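Local structure of glutamyl-tRNA(Gln) amidotransferase subunit B, mitochondrial (Saccharomyces cerevisiae, 4N0H) at residues Cys16-Leu30 with Arg164-Phe178. The protein is the B subunit of the mitochondrial glutamyl-tRNA(Gln) amidotransferase, with a catalytic domain of the GatB/GatE family built round a mixed beta sheet. Numbering follows the deposited sequence.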
ATOM      1  N   CYS B  16     -11.405  25.643 -27.678  1.00 61.65           N
ATOM      2  CA  CYS B  16     -10.954  24.262 -27.806  1.00 59.11           C
ATOM      3  C   CYS B  16      -9.632  23.975 -27.088  1.00 56.17           C
ATOM      4  O   CYS B  16      -8.713  24.792 -27.093  1.00 56.53           O
ATOM      5  CB  CYS B  16     -10.847  23.884 -29.286  1.00 59.16           C
ATOM      6  SG  CYS B  16     -10.131  22.262 -29.598  1.00 66.97           S
ATOM      7  N   GLY B  17      -9.551  22.801 -26.471  1.00 52.66           N
ATOM      8  CA  GLY B  17      -8.343  22.372 -25.793  1.00 50.47           C
ATOM      9  C   GLY B  17      -7.991  20.946 -26.165  1.00 47.46           C
ATOM     10  O   GLY B  17      -8.851  20.183 -26.601  1.00 50.70           O
ATOM     11  N   LEU B  18      -6.725  20.583 -25.996  1.00 44.77           N
ATOM     12  CA  LEU B  18      -6.267  19.244 -26.349  1.00 44.74           C
ATOM     13  C   LEU B  18      -5.687  18.506 -25.149  1.00 44.03           C
ATOM     14  O   LEU B  18      -5.062  19.112 -24.277  1.00 39.07           O
ATOM     15  CB  LEU B  18      -5.218  19.312 -27.464  1.00 41.48           C
ATOM     16  CG  LEU B  18      -5.659  19.911 -28.798  1.00 41.99           C
ATOM     17  CD1 LEU B  18      -4.473  20.034 -29.740  1.00 44.09           C
ATOM     18  CD2 LEU B  18      -6.753  19.064 -29.425  1.00 42.98           C
ATOM     19  N   GLU B  19      -5.903  17.194 -25.117  1.00 41.95           N
ATOM     20  CA  GLU B  19      -5.245  16.326 -24.149  1.00 45.20           C
ATOM     21  C   GLU B  19      -4.451  15.280 -24.915  1.00 45.22           C
ATOM     22  O   GLU B  19      -5.026  14.413 -25.579  1.00 45.90           O
ATOM     23  CB  GLU B  19      -6.270  15.661 -23.236  1.00 50.64           C
ATOM     24  CG  GLU B  19      -7.068  16.648 -22.406  1.00 61.33           C
ATOM     25  CD  GLU B  19      -8.213  15.995 -21.662  1.00 71.51           C
ATOM     26  OE1 GLU B  19      -8.305  14.747 -21.681  1.00 72.47           O
ATOM     27  OE2 GLU B  19      -9.024  16.732 -21.060  1.00 77.41           O
ATOM     28  N   ILE B  20      -3.128  15.377 -24.841  1.00 40.91           N
ATOM     29  CA  ILE B  20      -2.259  14.537 -25.656  1.00 37.72           C
ATOM     30  C   ILE B  20      -1.433  13.553 -24.836  1.00 37.09           C
ATOM     31  O   ILE B  20      -0.582  13.946 -24.038  1.00 35.41           O
ATOM     32  CB  ILE B  20      -1.314  15.377 -26.535  1.00 37.73           C
ATOM     33  CG1 ILE B  20      -2.116  16.344 -27.409  1.00 42.91           C
ATOM     34  CG2 ILE B  20      -0.455  14.468 -27.399  1.00 29.54           C
ATOM     35  CD1 ILE B  20      -1.263  17.210 -28.319  1.00 43.23           C
ATOM     36  N   HIS B  21      -1.692  12.268 -25.047  1.00 35.58           N
ATOM     37  CA  HIS B  21      -0.921  11.224 -24.397  1.00 32.19           C
ATOM     38  C   HIS B  21       0.199  10.789 -25.319  1.00 34.35           C
ATOM     39  O   HIS B  21      -0.010  10.564 -26.510  1.00 36.36           O
ATOM     40  CB  HIS B  21      -1.809  10.036 -24.029  1.00 34.61           C
ATOM     41  CG  HIS B  21      -2.788  10.335 -22.939  1.00 40.98           C
ATOM     42  ND1 HIS B  21      -3.928  11.079 -23.145  1.00 46.62           N
ATOM     43  CD2 HIS B  21      -2.791   9.995 -21.629  1.00 44.36           C
ATOM     44  CE1 HIS B  21      -4.595  11.182 -22.010  1.00 48.62           C
ATOM     45  NE2 HIS B  21      -3.925  10.534 -21.074  1.00 49.65           N
ATOM     46  N   THR B  22       1.396  10.682 -24.760  1.00 33.87           N
ATOM     47  CA  THR B  22       2.574  10.366 -25.548  1.00 35.81           C
ATOM     48  C   THR B  22       3.403   9.267 -24.888  1.00 31.36           C
ATOM     49  O   THR B  22       3.838   9.408 -23.747  1.00 29.68           O
ATOM     50  CB  THR B  22       3.435  11.628 -25.753  1.00 43.74           C
ATOM     51  OG1 THR B  22       2.871  12.426 -26.801  1.00 49.02           O
ATOM     52  CG2 THR B  22       4.843  11.255 -26.129  1.00 45.40           C
ATOM     53  N   GLN B  23       3.608   8.171 -25.611  1.00 34.15           N
ATOM     54  CA  GLN B  23       4.452   7.087 -25.130  1.00 32.80           C
ATOM     55  C   GLN B  23       5.909   7.516 -25.152  1.00 30.26           C
ATOM     56  O   GLN B  23       6.418   7.935 -26.190  1.00 35.11           O
ATOM     57  CB  GLN B  23       4.284   5.833 -25.995  1.00 33.70           C
ATOM     58  CG  GLN B  23       2.995   5.072 -25.765  1.00 38.44           C
ATOM     59  CD  GLN B  23       2.979   3.717 -26.454  1.00 45.77           C
ATOM     60  OE1 GLN B  23       3.554   3.546 -27.531  1.00 48.92           O
ATOM     61  NE2 GLN B  23       2.322   2.744 -25.830  1.00 44.35           N
ATOM     62  N   LEU B  24       6.575   7.414 -24.007  1.00 27.83           N
ATOM     63  CA  LEU B  24       7.999   7.716 -23.926  1.00 30.28           C
ATOM     64  C   LEU B  24       8.827   6.550 -24.453  1.00 33.59           C
ATOM     65  O   LEU B  24       8.478   5.389 -24.246  1.00 40.77           O
ATOM     66  CB  LEU B  24       8.402   8.041 -22.486  1.00 25.92           C
ATOM     67  CG  LEU B  24       7.729   9.262 -21.852  1.00 23.47           C
ATOM     68  CD1 LEU B  24       8.379   9.596 -20.520  1.00 22.94           C
ATOM     69  CD2 LEU B  24       7.774  10.459 -22.793  1.00 25.24           C
ATOM     70  N   ASN B  25       9.921   6.854 -25.141  1.00 32.99           N
ATOM     71  CA  ASN B  25      10.813   5.798 -25.601  1.00 34.20           C
ATOM     72  C   ASN B  25      12.016   5.607 -24.680  1.00 29.47           C
ATOM     73  O   ASN B  25      13.164   5.594 -25.121  1.00 33.93           O
ATOM     74  CB  ASN B  25      11.234   5.991 -27.066  1.00 38.70           C
ATOM     75  CG  ASN B  25      11.736   7.388 -27.357  1.00 46.85           C
ATOM     76  OD1 ASN B  25      11.534   7.915 -28.453  1.00 54.84           O
ATOM     77  ND2 ASN B  25      12.390   8.002 -26.378  1.00 43.76           N
ATOM     78  N   THR B  26      11.738   5.475 -23.390  1.00 27.36           N
ATOM     79  CA  THR B  26      12.740   5.023 -22.442  1.00 30.42           C
ATOM     80  C   THR B  26      13.050   3.573 -22.782  1.00 29.83           C
ATOM     81  O   THR B  26      12.225   2.881 -23.384  1.00 28.60           O
ATOM     82  CB  THR B  26      12.213   5.096 -21.001  1.00 27.97           C
ATOM     83  OG1 THR B  26      10.991   4.360 -20.912  1.00 28.66           O
ATOM     84  CG2 THR B  26      11.951   6.544 -20.603  1.00 29.46           C
ATOM     85  N   LYS B  27      14.237   3.111 -22.406  1.00 32.33           N
ATOM     86  CA  LYS B  27      14.619   1.732 -22.679  1.00 36.65           C
ATOM     87  C   LYS B  27      13.686   0.748 -21.972  1.00 28.97           C
ATOM     88  O   LYS B  27      13.260  -0.253 -22.554  1.00 30.04           O
ATOM     89  CB  LYS B  27      16.066   1.480 -22.259  1.00 43.63           C
ATOM     90  CG  LYS B  27      16.573   0.088 -22.599  1.00 49.55           C
ATOM     91  CD  LYS B  27      18.038  -0.059 -22.228  1.00 57.38           C
ATOM     92  CE  LYS B  27      18.275   0.316 -20.773  1.00 61.51           C
ATOM     93  NZ  LYS B  27      19.722   0.275 -20.412  1.00 66.30           N
ATOM     94  N   ASN B  28      13.365   1.045 -20.720  1.00 23.58           N
ATOM     95  CA  ASN B  28      12.521   0.170 -19.919  1.00 22.80           C
ATOM     96  C   ASN B  28      11.249   0.875 -19.467  1.00 21.60           C
ATOM     97  O   ASN B  28      11.054   2.048 -19.769  1.00 22.49           O
ATOM     98  CB  ASN B  28      13.316  -0.387 -18.737  1.00 24.52           C
ATOM     99  CG  ASN B  28      14.510  -1.212 -19.191  1.00 29.43           C
ATOM    100  OD1 ASN B  28      14.453  -1.881 -20.228  1.00 28.15           O
ATOM    101  ND2 ASN B  28      15.599  -1.155 -18.434  1.00 27.78           N
ATOM    102  N   LYS B  29      10.384   0.154 -18.758  1.00 20.33           N
ATOM    103  CA  LYS B  29       9.061   0.662 -18.415  1.00 22.33           C
ATOM    104  C   LYS B  29       9.077   1.631 -17.236  1.00 21.96           C
ATOM    105  O   LYS B  29      10.133   1.949 -16.706  1.00 23.24           O
ATOM    106  CB  LYS B  29       8.103  -0.488 -18.139  1.00 20.62           C
ATOM    107  CG  LYS B  29       7.826  -1.364 -19.353  1.00 22.13           C
ATOM    108  CD  LYS B  29       6.685  -2.322 -19.035  1.00 23.10           C
ATOM    109  CE  LYS B  29       6.492  -3.362 -20.117  1.00 26.67           C
ATOM    110  NZ  LYS B  29       5.308  -4.205 -19.783  1.00 26.18           N
ATOM    111  N   LEU B  30       7.896   2.091 -16.838  1.00 23.95           N
ATOM    112  CA  LEU B  30       7.769   3.176 -15.857  1.00 24.66           C
ATOM    113  C   LEU B  30       8.049   2.765 -14.400  1.00 24.00           C
ATOM    114  O   LEU B  30       8.857   3.395 -13.713  1.00 25.33           O
ATOM    115  CB  LEU B  30       6.384   3.825 -15.967  1.00 21.37           C
ATOM    116  CG  LEU B  30       6.149   5.056 -15.092  1.00 22.97           C
ATOM    117  CD1 LEU B  30       7.242   6.090 -15.341  1.00 24.08           C
ATOM    118  CD2 LEU B  30       4.776   5.665 -15.355  1.00 18.32           C
ATOM    119  N   ARG B 164       2.341  -3.886 -23.158  1.00 24.86           N
ATOM    120  CA  ARG B 164       2.253  -2.429 -23.157  1.00 27.14           C
ATOM    121  C   ARG B 164       1.877  -1.873 -21.780  1.00 29.50           C
ATOM    122  O   ARG B 164       1.984  -0.675 -21.537  1.00 32.19           O
ATOM    123  CB  ARG B 164       1.255  -1.949 -24.213  1.00 30.02           C
ATOM    124  CG  ARG B 164       1.334  -0.460 -24.515  1.00 34.22           C
ATOM    125  CD  ARG B 164       0.187  -0.008 -25.406  1.00 39.47           C
ATOM    126  NE  ARG B 164      -1.083   0.039 -24.682  1.00 39.27           N
ATOM    127  CZ  ARG B 164      -2.257   0.273 -25.259  1.00 41.86           C
ATOM    128  NH1 ARG B 164      -3.365   0.304 -24.529  1.00 44.86           N
ATOM    129  NH2 ARG B 164      -2.324   0.476 -26.571  1.00 36.81           N
ATOM    130  N   SER B 165       1.435  -2.745 -20.880  1.00 27.74           N
ATOM    131  CA  SER B 165       1.093  -2.306 -19.535  1.00 29.43           C
ATOM    132  C   SER B 165       2.353  -1.803 -18.851  1.00 27.30           C
ATOM    133  O   SER B 165       3.406  -2.427 -18.966  1.00 27.64           O
ATOM    134  CB  SER B 165       0.477  -3.447 -18.731  1.00 29.03           C
ATOM    135  OG  SER B 165      -0.061  -2.964 -17.512  1.00 30.59           O
ATOM    136  N   ASN B 166       2.240  -0.657 -18.181  1.00 26.51           N
ATOM    137  CA  ASN B 166       3.340  -0.062 -17.422  1.00 21.59           C
ATOM    138  C   ASN B 166       4.378   0.669 -18.293  1.00 23.98           C
ATOM    139  O   ASN B 166       5.420   1.103 -17.807  1.00 26.66           O
ATOM    140  CB  ASN B 166       3.988  -1.111 -16.503  1.00 24.21           C
ATOM    141  CG  ASN B 166       4.909  -0.503 -15.478  1.00 26.68           C
ATOM    142  OD1 ASN B 166       4.664   0.593 -14.975  1.00 28.67           O
ATOM    143  ND2 ASN B 166       5.982  -1.212 -15.163  1.00 24.58           N
ATOM    144  N   VAL B 167       4.079   0.816 -19.582  1.00 21.68           N
ATOM    145  CA  VAL B 167       4.871   1.675 -20.465  1.00 24.94           C
ATOM    146  C   VAL B 167       4.676   3.135 -20.027  1.00 25.87           C
ATOM    147  O   VAL B 167       3.563   3.530 -19.688  1.00 24.47           O
ATOM    148  CB  VAL B 167       4.449   1.480 -21.943  1.00 25.71           C
ATOM    149  CG1 VAL B 167       4.925   2.635 -22.838  1.00 25.35           C
ATOM    150  CG2 VAL B 167       4.951   0.129 -22.467  1.00 22.94           C
ATOM    151  N   PRO B 168       5.757   3.937 -20.012  1.00 23.40           N
ATOM    152  CA  PRO B 168       5.607   5.318 -19.536  1.00 23.68           C
ATOM    153  C   PRO B 168       4.895   6.217 -20.542  1.00 24.06           C
ATOM    154  O   PRO B 168       5.164   6.146 -21.740  1.00 24.77           O
ATOM    155  CB  PRO B 168       7.056   5.804 -19.360  1.00 24.26           C
ATOM    156  CG  PRO B 168       7.930   4.609 -19.583  1.00 28.01           C
ATOM    157  CD  PRO B 168       7.144   3.635 -20.396  1.00 26.70           C
ATOM    158  N   LEU B 169       3.989   7.049 -20.039  1.00 27.99           N
ATOM    159  CA  LEU B 169       3.311   8.056 -20.842  1.00 29.19           C
ATOM    160  C   LEU B 169       3.532   9.424 -20.215  1.00 29.91           C
ATOM    161  O   LEU B 169       3.718   9.537 -19.001  1.00 25.67           O
ATOM    162  CB  LEU B 169       1.801   7.794 -20.885  1.00 31.85           C
ATOM    163  CG  LEU B 169       1.289   6.447 -21.396  1.00 33.00           C
ATOM    164  CD1 LEU B 169      -0.221   6.336 -21.209  1.00 36.95           C
ATOM    165  CD2 LEU B 169       1.649   6.301 -22.847  1.00 27.73           C
ATOM    166  N   ILE B 170       3.518  10.462 -21.043  1.00 28.42           N
ATOM    167  CA  ILE B 170       3.331  11.814 -20.539  1.00 27.32           C
ATOM    168  C   ILE B 170       2.035  12.372 -21.113  1.00 29.29           C
ATOM    169  O   ILE B 170       1.816  12.337 -22.324  1.00 28.58           O
ATOM    170  CB  ILE B 170       4.500  12.745 -20.888  1.00 30.44           C
ATOM    171  CG1 ILE B 170       5.740  12.364 -20.083  1.00 32.60           C
ATOM    172  CG2 ILE B 170       4.130  14.188 -20.598  1.00 32.30           C
ATOM    173  CD1 ILE B 170       6.881  13.359 -20.220  1.00 33.52           C
ATOM    174  N   GLU B 171       1.163  12.857 -20.239  1.00 32.32           N
ATOM    175  CA  GLU B 171      -0.051  13.515 -20.690  1.00 32.88           C
ATOM    176  C   GLU B 171       0.150  15.019 -20.634  1.00 33.84           C
ATOM    177  O   GLU B 171       0.501  15.569 -19.590  1.00 33.25           O
ATOM    178  CB  GLU B 171      -1.257  13.121 -19.838  1.00 35.54           C
ATOM    179  CG  GLU B 171      -2.542  13.823 -20.261  1.00 43.47           C
ATOM    180  CD  GLU B 171      -3.714  13.543 -19.334  1.00 56.59           C
ATOM    181  OE1 GLU B 171      -4.720  14.281 -19.410  1.00 61.98           O
ATOM    182  OE2 GLU B 171      -3.637  12.586 -18.536  1.00 62.31           O
ATOM    183  N   LEU B 172      -0.070  15.678 -21.766  1.00 33.82           N
ATOM    184  CA  LEU B 172       0.005  17.129 -21.834  1.00 34.68           C
ATOM    185  C   LEU B 172      -1.391  17.704 -22.018  1.00 35.03           C
ATOM    186  O   LEU B 172      -2.107  17.332 -22.947  1.00 36.88           O
ATOM    187  CB  LEU B 172       0.926  17.563 -22.977  1.00 36.02           C
ATOM    188  CG  LEU B 172       1.087  19.063 -23.237  1.00 39.80           C
ATOM    189  CD1 LEU B 172       2.525  19.388 -23.567  1.00 40.67           C
ATOM    190  CD2 LEU B 172       0.167  19.525 -24.359  1.00 45.02           C
ATOM    191  N   VAL B 173      -1.783  18.602 -21.124  1.00 37.54           N
ATOM    192  CA  VAL B 173      -3.076  19.260 -21.241  1.00 39.14           C
ATOM    193  C   VAL B 173      -2.890  20.749 -21.534  1.00 39.80           C
ATOM    194  O   VAL B 173      -2.245  21.471 -20.765  1.00 39.49           O
ATOM    195  CB  VAL B 173      -3.914  19.084 -19.966  1.00 42.08           C
ATOM    196  CG1 VAL B 173      -5.331  19.605 -20.185  1.00 45.39           C
ATOM    197  CG2 VAL B 173      -3.942  17.625 -19.553  1.00 43.33           C
ATOM    198  N   THR B 174      -3.442  21.205 -22.653  1.00 38.43           N
ATOM    199  CA  THR B 174      -3.380  22.617 -23.001  1.00 39.51           C
ATOM    200  C   THR B 174      -4.550  23.357 -22.369  1.00 43.17           C
ATOM    201  O   THR B 174      -5.534  22.747 -21.956  1.00 44.07           O
ATOM    202  CB  THR B 174      -3.449  22.835 -24.525  1.00 40.39           C
ATOM    203  OG1 THR B 174      -4.798  22.663 -24.973  1.00 41.96           O
ATOM    204  CG2 THR B 174      -2.545  21.860 -25.255  1.00 39.23           C
ATOM    205  N   LYS B 175      -4.434  24.677 -22.291  1.00 47.49           N
ATOM    206  CA  LYS B 175      -5.567  25.517 -21.939  1.00 51.60           C
ATOM    207  C   LYS B 175      -6.476  25.590 -23.164  1.00 54.77           C
ATOM    208  O   LYS B 175      -6.039  25.285 -24.273  1.00 54.66           O
ATOM    209  CB  LYS B 175      -5.078  26.903 -21.516  1.00 54.89           C
ATOM    210  CG  LYS B 175      -4.476  26.918 -20.118  1.00 61.84           C
ATOM    211  CD  LYS B 175      -3.220  27.766 -20.046  1.00 68.32           C
ATOM    212  CE  LYS B 175      -2.561  27.648 -18.678  1.00 71.79           C
ATOM    213  NZ  LYS B 175      -1.246  28.348 -18.625  1.00 73.78           N
ATOM    214  N   PRO B 176      -7.750  25.974 -22.974  1.00 57.25           N
ATOM    215  CA  PRO B 176      -8.668  26.050 -24.118  1.00 57.69           C
ATOM    216  C   PRO B 176      -8.363  27.228 -25.045  1.00 60.13           C
ATOM    217  O   PRO B 176      -9.248  28.044 -25.302  1.00 60.69           O
ATOM    218  CB  PRO B 176     -10.039  26.253 -23.457  1.00 56.42           C
ATOM    219  CG  PRO B 176      -9.857  25.849 -22.029  1.00 58.74           C
ATOM    220  CD  PRO B 176      -8.446  26.196 -21.696  1.00 58.39           C
ATOM    221  N   ASP B 177      -7.136  27.303 -25.553  1.00 58.71           N
ATOM    222  CA  ASP B 177      -6.691  28.463 -26.321  1.00 61.09           C
ATOM    223  C   ASP B 177      -6.933  28.353 -27.825  1.00 60.27           C
ATOM    224  O   ASP B 177      -6.693  29.306 -28.562  1.00 64.01           O
ATOM    225  CB  ASP B 177      -5.210  28.742 -26.054  1.00 64.56           C
ATOM    226  CG  ASP B 177      -4.978  29.437 -24.727  1.00 69.72           C
ATOM    227  OD1 ASP B 177      -5.965  29.671 -23.997  1.00 71.83           O
ATOM    228  OD2 ASP B 177      -3.807  29.743 -24.411  1.00 70.81           O
ATOM    229  N   PHE B 178      -7.406  27.199 -28.282  1.00 58.08           N
ATOM    230  CA  PHE B 178      -7.639  26.998 -29.708  1.00 56.77           C
ATOM    231  C   PHE B 178      -8.952  27.616 -30.171  1.00 59.89           C
ATOM    232  O   PHE B 178     -10.017  27.301 -29.644  1.00 61.57           O
ATOM    233  CB  PHE B 178      -7.608  25.510 -30.061  1.00 53.99           C
ATOM    234  CG  PHE B 178      -6.266  24.871 -29.864  1.00 52.04           C
ATOM    235  CD1 PHE B 178      -5.310  24.924 -30.862  1.00 49.81           C
ATOM    236  CD2 PHE B 178      -5.961  24.220 -28.681  1.00 50.30           C
ATOM    237  CE1 PHE B 178      -4.073  24.340 -30.685  1.00 48.39           C
ATOM    238  CE2 PHE B 178      -4.726  23.631 -28.497  1.00 47.72           C
ATOM    239  CZ  PHE B 178      -3.781  23.689 -29.503  1.00 46.48           C
TER
HETATM  240  O   HOH W   1       1.994  14.240 -24.363  1.00 36.20           O
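I20 and L172 form a hydrogen-bonded pair between two antiparallel strands, 16-23 and 168-174, and T22 with I170 is the next such pair. A water bridges these pairs. It donates to I20 O (2.6 Å) and I170 O, so each carbonyl serves a second donor besides the strand N-H. T22 OG1 is a weak further partner of this water. The hydrogen bond from L24 N to P168 O closes the ladder past the pair Q23-L169.

On the face that carries E19, H21 and Q23, the H21 ring and E171 run side by side. E171 CG sits over one ring face, 3.9 Å from the centroid, a CH-pi contact. The carboxylate is turned 31° from the ring plane. E171 OE1 also comes within 4.3 Å of E19 OE1, two like charges. Q23 CG packs on L169 CD2, and Q23 NE2 is hydrogen-bonded to D143 OD1.

At one end the T174 hydroxyl replaces a backbone acceptor. With chi1 at 76°, OG1 lies between the backbone N and the carbonyl carbon of its own residue. There it accepts an almost straight hydrogen bond from L18 N (OG1 to N, 3.0 Å) and donates to K175 O. A classic beta bulge follows, with D177 and F178 both facing C16. The F178 and L18 side chains cross at about a right angle, with F178 CZ 3.7 Å from L18 CD1.

At the other end K29 reaches out, extended beyond CG, and NZ bonds to S165 O at 2.7 Å. D53 pairs with the same ammonium as a salt bridge. L30 N hydrogen-bonds to N166 O, nearly in line with the C=O; N166 lies in the type II turn R164-V167. P168 packs against L24, T26 and L30.

Strand 14-23 also pairs with strand 210-218, and strand 168-174 with strand 130-142. This places the contact inside the mixed sheet, with L172 touching L78 of helix 65-78.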